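Local coordinates for peroxiredoxin (Akkermansia muciniphila, PDB 6KHX), which probably reduces hydrogen peroxide and organic hydroperoxides through reactive cysteines, as a typical 2-Cys peroxiredoxin with a thioredoxin-like fold, at residues B[60-63]-B[64-68]; B[80-83]-B[84-88]; B[102-106]-B[107-111]; B[173-176]-B[177-181]. All coordinates share one frame; numbering follows the deposited sequence.

Interaction 1: B[60-63]-B[64-68]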
loop_
_atom_site.group_PDB
_atom_site.type_symbol
_atom_site.label_atom_id
_atom_site.label_comp_id
_atom_site.label_asym_id
_atom_site.label_seq_id
_atom_site.Cartn_x
_atom_site.Cartn_y
_atom_site.Cartn_z
ATOM N N LEU B 60 -54.776 -4.599 11.150
ATOM C CA LEU B 60 -54.220 -3.291 11.469
ATOM C C LEU B 60 -54.717 -2.784 12.816
ATOM O O LEU B 60 -53.970 -2.112 13.536
ATOM C CB LEU B 60 -54.558 -2.289 10.367
ATOM C CG LEU B 60 -53.719 -1.010 10.361
ATOM C CD1 LEU B 60 -52.237 -1.347 10.414
ATOM C CD2 LEU B 60 -54.042 -0.154 9.147
ATOM N N GLY B 61 -55.958 -3.107 13.184
ATOM C CA GLY B 61 -56.474 -2.661 14.466
ATOM C C GLY B 61 -55.729 -3.272 15.637
ATOM O O GLY B 61 -55.489 -2.605 16.649
ATOM N N GLU B 62 -55.339 -4.544 15.511
ATOM C CA GLU B 62 -54.585 -5.200 16.574
ATOM C C GLU B 62 -53.244 -4.516 16.818
ATOM O O GLU B 62 -52.780 -4.442 17.964
ATOM C CB GLU B 62 -54.367 -6.674 16.223
ATOM C CG GLU B 62 -55.643 -7.490 16.179
ATOM C CD GLU B 62 -56.385 -7.490 17.503
ATOM O OE1 GLU B 62 -55.758 -7.789 18.548
ATOM O OE2 GLU B 62 -57.593 -7.162 17.497
ATOM N N PHE B 63 -52.612 -3.997 15.761
ATOM C CA PHE B 63 -51.359 -3.274 15.948
ATOM C C PHE B 63 -51.602 -1.851 16.435
ATOM O O PHE B 63 -50.836 -1.346 17.263
ATOM C CB PHE B 63 -50.549 -3.281 14.653
ATOM C CG PHE B 63 -50.030 -4.639 14.275
ATOM C CD1 PHE B 63 -48.924 -5.175 14.920
ATOM C CD2 PHE B 63 -50.650 -5.386 13.290
ATOM C CE1 PHE B 63 -48.442 -6.429 14.584
ATOM C CE2 PHE B 63 -50.173 -6.644 12.949
ATOM C CZ PHE B 63 -49.067 -7.162 13.597
ATOM N N ASP B 64 -52.669 -1.202 15.955
ATOM C CA ASP B 64 -53.010 0.129 16.454
ATOM C C ASP B 64 -53.231 0.111 17.962
ATOM O O ASP B 64 -52.767 1.010 18.672
ATOM C CB ASP B 64 -54.250 0.680 15.741
ATOM C CG ASP B 64 -54.001 0.981 14.270
ATOM O OD1 ASP B 64 -52.843 1.284 13.906
ATOM O OD2 ASP B 64 -54.963 0.921 13.473
ATOM N N LYS B 65 -53.949 -0.902 18.468
ATOM C CA LYS B 65 -54.174 -0.982 19.910
ATOM C C LYS B 65 -52.865 -1.073 20.683
ATOM O O LYS B 65 -52.798 -0.641 21.840
ATOM C CB LYS B 65 -55.059 -2.180 20.258
ATOM C CG LYS B 65 -56.441 -2.157 19.638
ATOM C CD LYS B 65 -57.320 -3.274 20.193
ATOM C CE LYS B 65 -56.622 -4.620 20.180
ATOM N NZ LYS B 65 -57.535 -5.692 20.665
ATOM N N ARG B 66 -51.817 -1.619 20.070
ATOM C CA ARG B 66 -50.533 -1.791 20.732
ATOM C C ARG B 66 -49.515 -0.710 20.379
ATOM O O ARG B 66 -48.321 -0.891 20.650
ATOM C CB ARG B 66 -49.972 -3.177 20.421
ATOM C CG ARG B 66 -50.553 -4.271 21.295
ATOM C CD ARG B 66 -50.305 -5.630 20.690
ATOM N NE ARG B 66 -51.505 -6.125 20.036
ATOM C CZ ARG B 66 -52.192 -7.186 20.441
ATOM N NH1 ARG B 66 -51.778 -7.889 21.488
ATOM N NH2 ARG B 66 -53.283 -7.553 19.782
ATOM N N ASP B 67 -49.951 0.398 19.778
ATOM C CA ASP B 67 -49.061 1.515 19.449
ATOM C C ASP B 67 -47.948 1.070 18.506
ATOM O O ASP B 67 -46.786 1.466 18.646
ATOM C CB ASP B 67 -48.484 2.170 20.704
ATOM C CG ASP B 67 -49.282 3.374 21.145
ATOM O OD1 ASP B 67 -50.334 3.643 20.524
ATOM O OD2 ASP B 67 -48.855 4.053 22.104
ATOM N N VAL B 68 -48.308 0.225 17.545
ATOM C CA VAL B 68 -47.374 -0.327 16.577
ATOM C C VAL B 68 -47.798 0.178 15.212
ATOM O O VAL B 68 -48.960 0.026 14.820
ATOM C CB VAL B 68 -47.345 -1.862 16.608
ATOM C CG1 VAL B 68 -46.470 -2.386 15.485
ATOM C CG2 VAL B 68 -46.852 -2.360 17.956
#

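Interaction 2: B[80-83]-B[84-88]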
loop_
_atom_site.group_PDB
_atom_site.type_symbol
_atom_site.label_atom_id
_atom_site.label_comp_id
_atom_site.label_asym_id
_atom_site.label_seq_id
_atom_site.Cartn_x
_atom_site.Cartn_y
_atom_site.Cartn_z
ATOM N N SER B 80 -45.462 1.472 -8.904
ATOM C CA SER B 80 -45.953 0.098 -8.873
ATOM C C SER B 80 -46.793 -0.152 -7.626
ATOM O O SER B 80 -47.847 -0.793 -7.697
ATOM C CB SER B 80 -44.790 -0.883 -8.954
ATOM O OG SER B 80 -44.173 -0.807 -10.224
ATOM N N HIS B 81 -46.342 0.349 -6.470
ATOM C CA HIS B 81 -47.137 0.248 -5.249
ATOM C C HIS B 81 -48.510 0.890 -5.435
ATOM O O HIS B 81 -49.544 0.298 -5.096
ATOM C CB HIS B 81 -46.402 0.921 -4.090
ATOM C CG HIS B 81 -45.149 0.222 -3.664
ATOM N ND1 HIS B 81 -44.759 -0.995 -4.178
ATOM C CD2 HIS B 81 -44.187 0.583 -2.781
ATOM C CE1 HIS B 81 -43.614 -1.359 -3.623
ATOM N NE2 HIS B 81 -43.247 -0.419 -2.773
ATOM N N TRP B 82 -48.533 2.115 -5.965
ATOM C CA TRP B 82 -49.791 2.827 -6.156
ATOM C C TRP B 82 -50.708 2.092 -7.130
ATOM O O TRP B 82 -51.912 1.966 -6.884
ATOM C CB TRP B 82 -49.509 4.250 -6.633
ATOM C CG TRP B 82 -50.710 4.939 -7.198
ATOM C CD1 TRP B 82 -51.655 5.647 -6.512
ATOM C CD2 TRP B 82 -51.098 4.979 -8.577
ATOM N NE1 TRP B 82 -52.606 6.125 -7.381
ATOM C CE2 TRP B 82 -52.286 5.727 -8.654
ATOM C CE3 TRP B 82 -50.552 4.454 -9.754
ATOM C CZ2 TRP B 82 -52.937 5.966 -9.859
ATOM C CZ3 TRP B 82 -51.198 4.691 -10.948
ATOM C CH2 TRP B 82 -52.378 5.440 -10.993
ATOM N N ALA B 83 -50.163 1.608 -8.246
ATOM C CA ALA B 83 -50.966 0.818 -9.171
ATOM C C ALA B 83 -51.512 -0.435 -8.494
ATOM O O ALA B 83 -52.649 -0.844 -8.753
ATOM C CB ALA B 83 -50.135 0.453 -10.402
ATOM N N TRP B 84 -50.729 -1.038 -7.597
ATOM C CA TRP B 84 -51.145 -2.292 -6.978
ATOM C C TRP B 84 -52.265 -2.071 -5.970
ATOM O O TRP B 84 -53.175 -2.902 -5.857
ATOM C CB TRP B 84 -49.951 -2.964 -6.308
ATOM C CG TRP B 84 -50.073 -4.443 -6.210
ATOM C CD1 TRP B 84 -50.942 -5.239 -6.893
ATOM C CD2 TRP B 84 -49.292 -5.315 -5.384
ATOM N NE1 TRP B 84 -50.750 -6.556 -6.545
ATOM C CE2 TRP B 84 -49.745 -6.627 -5.618
ATOM C CE3 TRP B 84 -48.252 -5.112 -4.470
ATOM C CZ2 TRP B 84 -49.193 -7.732 -4.973
ATOM C CZ3 TRP B 84 -47.709 -6.211 -3.827
ATOM C CH2 TRP B 84 -48.180 -7.503 -4.083
ATOM N N VAL B 85 -52.210 -0.976 -5.206
ATOM C CA VAL B 85 -53.313 -0.680 -4.297
ATOM C C VAL B 85 -54.561 -0.231 -5.042
ATOM O O VAL B 85 -55.635 -0.135 -4.434
ATOM C CB VAL B 85 -52.945 0.388 -3.245
ATOM C CG1 VAL B 85 -51.696 -0.023 -2.473
ATOM C CG2 VAL B 85 -52.801 1.756 -3.883
ATOM N N ASN B 86 -54.445 0.069 -6.337
ATOM C CA ASN B 86 -55.594 0.374 -7.174
ATOM C C ASN B 86 -56.006 -0.802 -8.055
ATOM O O ASN B 86 -56.752 -0.615 -9.021
ATOM C CB ASN B 86 -55.320 1.616 -8.021
ATOM C CG ASN B 86 -55.458 2.903 -7.220
ATOM O OD1 ASN B 86 -56.568 3.393 -7.002
ATOM N ND2 ASN B 86 -54.333 3.459 -6.788
ATOM N N THR B 87 -55.527 -2.007 -7.750
ATOM C CA THR B 87 -55.959 -3.219 -8.429
ATOM C C THR B 87 -56.801 -4.050 -7.475
ATOM O O THR B 87 -56.343 -4.340 -6.361
ATOM C CB THR B 87 -54.757 -4.039 -8.909
ATOM O OG1 THR B 87 -53.987 -3.263 -9.831
ATOM C CG2 THR B 87 -55.221 -5.317 -9.600
ATOM N N PRO B 88 -58.013 -4.461 -7.860
ATOM C CA PRO B 88 -58.867 -5.210 -6.929
ATOM C C PRO B 88 -58.258 -6.551 -6.546
ATOM O O PRO B 88 -57.544 -7.185 -7.328
ATOM C CB PRO B 88 -60.179 -5.383 -7.706
ATOM C CG PRO B 88 -59.811 -5.196 -9.132
ATOM C CD PRO B 88 -58.693 -4.199 -9.140
#

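Interaction 3: B[102-106]-B[107-111]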
loop_
_atom_site.group_PDB
_atom_site.type_symbol
_atom_site.label_atom_id
_atom_site.label_comp_id
_atom_site.label_asym_id
_atom_site.label_seq_id
_atom_site.Cartn_x
_atom_site.Cartn_y
_atom_site.Cartn_z
ATOM N N VAL B 102 -43.360 1.397 1.601
ATOM C CA VAL B 102 -42.180 2.164 1.223
ATOM C C VAL B 102 -41.616 1.634 -0.086
ATOM O O VAL B 102 -41.576 0.420 -0.320
ATOM C CB VAL B 102 -41.127 2.096 2.345
ATOM C CG1 VAL B 102 -39.850 2.839 1.943
ATOM C CG2 VAL B 102 -41.698 2.647 3.624
ATOM N N SER B 103 -41.139 2.541 -0.931
ATOM C CA SER B 103 -40.454 2.172 -2.163
ATOM C C SER B 103 -38.945 2.235 -1.927
ATOM O O SER B 103 -38.366 3.324 -1.867
ATOM C CB SER B 103 -40.873 3.095 -3.304
ATOM O OG SER B 103 -40.036 2.914 -4.434
ATOM N N ASP B 104 -38.308 1.067 -1.815
ATOM C CA ASP B 104 -36.849 0.976 -1.693
ATOM C C ASP B 104 -36.221 0.922 -3.086
ATOM O O ASP B 104 -35.545 -0.031 -3.472
ATOM C CB ASP B 104 -36.462 -0.246 -0.863
ATOM C CG ASP B 104 -34.952 -0.362 -0.643
ATOM O OD1 ASP B 104 -34.228 0.648 -0.772
ATOM O OD2 ASP B 104 -34.483 -1.482 -0.354
ATOM N N ILE B 105 -36.449 2.005 -3.832
ATOM C CA ILE B 105 -36.170 2.009 -5.265
ATOM C C ILE B 105 -34.678 1.878 -5.552
ATOM O O ILE B 105 -34.291 1.366 -6.610
ATOM C CB ILE B 105 -36.766 3.279 -5.897
ATOM C CG1 ILE B 105 -36.820 3.160 -7.422
ATOM C CG2 ILE B 105 -35.986 4.513 -5.469
ATOM C CD1 ILE B 105 -37.860 4.069 -8.052
ATOM N N ASN B 106 -33.816 2.312 -4.628
ATOM C CA ASN B 106 -32.372 2.201 -4.794
ATOM C C ASN B 106 -31.798 0.929 -4.189
ATOM O O ASN B 106 -30.594 0.680 -4.341
ATOM C CB ASN B 106 -31.670 3.405 -4.162
ATOM C CG ASN B 106 -31.960 4.695 -4.884
ATOM O OD1 ASN B 106 -32.207 4.704 -6.090
ATOM N ND2 ASN B 106 -31.942 5.797 -4.149
ATOM N N LYS B 107 -32.623 0.120 -3.524
ATOM C CA LYS B 107 -32.229 -1.109 -2.837
ATOM C C LYS B 107 -31.319 -0.857 -1.640
ATOM O O LYS B 107 -30.769 -1.815 -1.079
ATOM C CB LYS B 107 -31.549 -2.107 -3.786
ATOM C CG LYS B 107 -32.317 -2.326 -5.071
ATOM C CD LYS B 107 -31.697 -3.416 -5.907
ATOM C CE LYS B 107 -32.353 -3.482 -7.266
ATOM N NZ LYS B 107 -33.748 -3.989 -7.186
ATOM N N THR B 108 -31.140 0.400 -1.226
ATOM C CA THR B 108 -30.259 0.680 -0.096
ATOM C C THR B 108 -30.889 0.276 1.236
ATOM O O THR B 108 -30.170 -0.127 2.157
ATOM C CB THR B 108 -29.867 2.164 -0.074
ATOM O OG1 THR B 108 -31.042 2.977 -0.037
ATOM C CG2 THR B 108 -29.054 2.534 -1.311
ATOM N N ILE B 109 -32.216 0.380 1.371
ATOM C CA ILE B 109 -32.863 -0.019 2.618
ATOM C C ILE B 109 -32.738 -1.524 2.814
ATOM O O ILE B 109 -32.362 -2.005 3.892
ATOM C CB ILE B 109 -34.337 0.421 2.631
ATOM C CG1 ILE B 109 -34.464 1.904 2.305
ATOM C CG2 ILE B 109 -34.949 0.149 3.991
ATOM C CD1 ILE B 109 -35.901 2.353 2.152
ATOM N N SER B 110 -33.057 -2.288 1.768
ATOM C CA SER B 110 -32.940 -3.738 1.840
ATOM C C SER B 110 -31.505 -4.151 2.132
ATOM O O SER B 110 -31.268 -5.116 2.869
ATOM C CB SER B 110 -33.434 -4.364 0.534
ATOM O OG SER B 110 -34.757 -3.944 0.239
ATOM N N ALA B 111 -30.533 -3.438 1.555
ATOM C CA ALA B 111 -29.132 -3.710 1.853
ATOM C C ALA B 111 -28.819 -3.420 3.315
ATOM O O ALA B 111 -28.201 -4.237 4.005
ATOM C CB ALA B 111 -28.226 -2.892 0.935
HETATM O O HOH W 1 -34.921 -1.679 -7.271
HETATM O O HOH W 2 -31.332 5.477 -1.213
#

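Interaction 4: B[173-176]-B[177-181]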
loop_
_atom_site.group_PDB
_atom_site.type_symbol
_atom_site.label_atom_id
_atom_site.label_comp_id
_atom_site.label_asym_id
_atom_site.label_seq_id
_atom_site.Cartn_x
_atom_site.Cartn_y
_atom_site.Cartn_z
ATOM N N LEU B 173 -42.307 -7.999 23.996
ATOM C CA LEU B 173 -41.465 -6.820 24.170
ATOM C C LEU B 173 -42.126 -5.818 25.108
ATOM O O LEU B 173 -41.483 -5.290 26.026
ATOM C CB LEU B 173 -41.166 -6.167 22.821
ATOM C CG LEU B 173 -40.468 -4.806 22.962
ATOM C CD1 LEU B 173 -39.106 -4.988 23.595
ATOM C CD2 LEU B 173 -40.350 -4.059 21.636
ATOM N N GLN B 174 -43.420 -5.558 24.902
ATOM C CA GLN B 174 -44.117 -4.584 25.735
ATOM C C GLN B 174 -44.231 -5.069 27.176
ATOM O O GLN B 174 -44.115 -4.272 28.115
ATOM C CB GLN B 174 -45.495 -4.285 25.146
ATOM C CG GLN B 174 -45.430 -3.437 23.881
ATOM C CD GLN B 174 -46.781 -3.246 23.221
ATOM O OE1 GLN B 174 -47.772 -3.860 23.619
ATOM N NE2 GLN B 174 -46.830 -2.380 22.213
ATOM N N HIS B 175 -44.433 -6.372 27.377
ATOM C CA HIS B 175 -44.481 -6.898 28.734
ATOM C C HIS B 175 -43.145 -6.728 29.441
ATOM O O HIS B 175 -43.099 -6.312 30.606
ATOM C CB HIS B 175 -44.892 -8.368 28.725
ATOM C CG HIS B 175 -45.069 -8.939 30.094
ATOM N ND1 HIS B 175 -46.298 -9.007 30.716
ATOM C CD2 HIS B 175 -44.175 -9.451 30.971
ATOM C CE1 HIS B 175 -46.153 -9.543 31.914
ATOM N NE2 HIS B 175 -44.874 -9.821 32.094
ATOM N N PHE B 176 -42.042 -7.041 28.756
ATOM C CA PHE B 176 -40.736 -6.856 29.383
ATOM C C PHE B 176 -40.484 -5.385 29.684
ATOM O O PHE B 176 -39.904 -5.042 30.721
ATOM C CB PHE B 176 -39.624 -7.414 28.492
ATOM C CG PHE B 176 -38.241 -7.086 28.987
ATOM C CD1 PHE B 176 -37.702 -7.766 30.064
ATOM C CD2 PHE B 176 -37.492 -6.088 28.389
ATOM C CE1 PHE B 176 -36.435 -7.466 30.530
ATOM C CE2 PHE B 176 -36.219 -5.779 28.852
ATOM C CZ PHE B 176 -35.693 -6.469 29.925
ATOM N N GLU B 177 -40.916 -4.498 28.787
ATOM C CA GLU B 177 -40.728 -3.073 29.020
ATOM C C GLU B 177 -41.530 -2.590 30.223
ATOM O O GLU B 177 -41.037 -1.779 31.014
ATOM C CB GLU B 177 -41.101 -2.289 27.766
ATOM C CG GLU B 177 -40.077 -2.420 26.654
ATOM C CD GLU B 177 -40.509 -1.699 25.404
ATOM O OE1 GLU B 177 -41.730 -1.534 25.214
ATOM O OE2 GLU B 177 -39.629 -1.273 24.627
ATOM N N LEU B 178 -42.762 -3.088 30.382
ATOM C CA LEU B 178 -43.636 -2.627 31.458
ATOM C C LEU B 178 -43.219 -3.191 32.811
ATOM O O LEU B 178 -43.074 -2.442 33.782
ATOM C CB LEU B 178 -45.087 -3.008 31.162
ATOM C CG LEU B 178 -45.923 -2.068 30.291
ATOM C CD1 LEU B 178 -47.264 -2.711 29.941
ATOM C CD2 LEU B 178 -46.126 -0.740 30.993
ATOM N N TYR B 179 -43.053 -4.512 32.906
ATOM C CA TYR B 179 -42.876 -5.161 34.197
ATOM C C TYR B 179 -41.456 -5.624 34.464
ATOM O O TYR B 179 -41.173 -6.063 35.583
ATOM C CB TYR B 179 -43.826 -6.359 34.331
ATOM C CG TYR B 179 -45.263 -6.010 34.039
ATOM C CD1 TYR B 179 -46.030 -5.316 34.967
ATOM C CD2 TYR B 179 -45.854 -6.363 32.833
ATOM C CE1 TYR B 179 -47.349 -4.985 34.704
ATOM C CE2 TYR B 179 -47.176 -6.035 32.559
ATOM C CZ TYR B 179 -47.916 -5.348 33.500
ATOM O OH TYR B 179 -49.225 -5.022 33.237
ATOM N N GLY B 180 -40.551 -5.519 33.492
ATOM C CA GLY B 180 -39.208 -6.026 33.693
ATOM C C GLY B 180 -39.102 -7.529 33.795
ATOM O O GLY B 180 -38.035 -8.040 34.156
ATOM N N GLU B 181 -40.181 -8.250 33.508
ATOM C CA GLU B 181 -40.179 -9.705 33.501
ATOM C C GLU B 181 -39.785 -10.210 32.119
ATOM O O GLU B 181 -40.280 -9.710 31.103
ATOM C CB GLU B 181 -41.563 -10.235 33.877
ATOM C CG GLU B 181 -42.021 -9.888 35.287
ATOM C CD GLU B 181 -43.458 -10.312 35.561
ATOM O OE1 GLU B 181 -44.224 -10.499 34.594
ATOM O OE2 GLU B 181 -43.823 -10.462 36.745
#

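Interaction 1: B[60-63]-B[64-68]
Glu62 and Arg66 meet one turn apart near the end of helix 60-65. Glu62 OE1 lies at the edge of the guanidinium, 2.8 Å from Arg66 NH2, in a salt bridge. The carboxylate and guanidinium planes are turned 60° apart. Arg66 also folds back on the main chain. Its chain bends at chi3 (-102°), which brings Arg66 NE to Glu62 O at 3.0 Å, and this oxygen lies nearly in the guanidinium plane. Lys65 runs alongside Glu62, pointing the same way, and Lys65 NZ adds a long, weak salt bridge at 3.5 Å from Glu62 OE1. The ring of Phe63 turns to the buried side, where its CD1 meets Val68 CG1 at 3.8 Å. Phe63 O accepts from Arg66 N and Val68 N, which come from opposite faces of its carbonyl plane. Asp67 has positive phi and is the C-prime residue of a Schellman motif that ends the helix before strand 68-74. Arg66 NH1 has a second partner in Asp171, on helix 163-179. An alanine at Arg66 is likely to leave Asp171 without this positive partner and Glu62 with the weaker pairing to Lys65. The charged network thus ties the helix end to helix 163-179, while Phe63 and Val68 face the core.

Interaction 2: B[80-83]-B[84-88]
Trp82 O takes the side-chain amide of Asn86, with Asn86 ND2 at 2.8 Å and an N-H...O angle of 163°. The donor stands above the carbonyl plane. Asn86 N adds a weak bond to Trp82 O at 3.2 Å. The amide nitrogen also sits over one face of the Trp82 indole, offset toward the rim, and the amide and ring planes are 54° apart. With CG opposite the backbone N of Trp82 (chi1 165°), the indole leans toward the C-terminal end of the helix, and one face meets Asn86 ND2. A glycine in place of Trp82 would probably take away the ring face against Asn86 ND2, leaving that amide freer to turn, and the stacking partner of His198 of a third subunit. Ala83 O is also met by two donors. Thr87 OG1 donates to Ala83 O at 3.0 Å, and Asn86 N makes a weak bond. These bonds engage two carbonyls in the final turn of helix 78-85, the helix of the beta-alpha-beta unit between strands 68-74 and 101-103. Within the helix, Trp84 N bonds Ser80 O at 2.9 Å and Val85 N bonds His81 O at 3.0 Å. Ser80, His81 and Trp84 find their polar side-chain partners outside the contact. His81 ND1 pairs with Asp44 and its NE2 with Val102 O, while Trp84 NE1 reaches Gly92 O. Ser80 OG bonds Ser80 of a second subunit.

Interaction 3: B[102-106]-B[107-111]
Asp104 spreads its carboxylate across the first turn of helix 108-112. Asp104 OD1 accepts from Ile109 N at 3.0 Å. Asp104 OD2 accepts from Ser110 N at 2.7 Å. Both backbone donors stand above the carboxylate plane, by 38° and 40°. Ser110 OG bonds Asp104 OD2 as well, at 2.5 Å, and comes nearly along the C-O axis. Two bonds therefore grip OD2. The carboxylate lies at the helix start, where the amide dipoles would probably stabilise its negative charge. CG of Asp104 is set opposite the backbone N (chi1 -177°), which points the acid at these amides. Lys107 holds the N-cap position; the acid that takes the first-turn amides stands three residues before it. Asp104 to Lys107 form a type I beta turn, closed by Lys107 N to Asp104 O at 2.9 Å. This turn links strand 101-103 to the helix. Beside it, Val102 CG1 packs on Ile109 CD1 at 4.0 Å, their side chains crossing at about a right angle. A water bridges Asn106 ND2 and Thr108 OG1. Further out, Asn106 OD1 bonds Leu134 N of a second subunit, and Lys107 NZ bonds Leu134 O of its own chain.

Interaction 4: B[173-176]-B[177-181]
His175 is held in two ways at once, by a carboxylate at its edge and one carbon of a tyrosine, Tyr179 CD2, over a face. His175 NE2 donates to Glu181 OE1 at 2.7 Å, with an N-H...O angle of 157°. The acceptor lies near the imidazole plane and is met on its anti side. The carboxylate may favour a protonated, positive ring. Tyr179 CD2 comes 3.3 Å from His175 CE1. The two rings are oblique, with planes 47° apart. Chi1 of -175° lays the imidazole along the helix toward its C-terminal end, within reach of both partners. Trp187 also meets this ring. Next to it, Glu181 O lies at the edge of the Phe176 ring and 3.4 Å from Phe176 CA, in a CA-H...O contact. Phe176 itself packs on Pro158 of a fourth subunit. On another side, the extended Glu177 crosses Leu173, with Glu177 OE2 3.9 Å from Leu173 CD1, while its OE1 bonds Tyr35. The backbone turns out of the helix at Gly180, which has positive phi, and Gly180 N bonds Phe176 O at 2.9 Å. The arrangement is a helix C-terminus with a glycine at the first non-helical position, where helix 163-179 ends and the chain runs on as a loop, within the part of the sequence matching the C-terminal domain of 1-Cys peroxiredoxins.

How the interactions relate
All four contacts are local and sit at helix ends. Interactions 2 and 3 are buried, interaction 1 is partly buried, and interaction 4 lies at the surface. Interactions 1, 2 and 4 close helices, whereas interaction 3 opens one. The chemistry differs accordingly: a charged network in 1, amide and hydroxyl donors on carbonyls in 2, a carboxylate on backbone amides in 3, and a histidine-carboxylate pair in 4. Interactions 1 and 4 touch where Gln174 NE2 reaches Arg66 O, probably in a hydrogen bond. Interactions 2 and 3 are joined through His81 and Val102, and both meet a second subunit. Interactions 2 and 4 are farthest apart, their centres about 39 Å from each other.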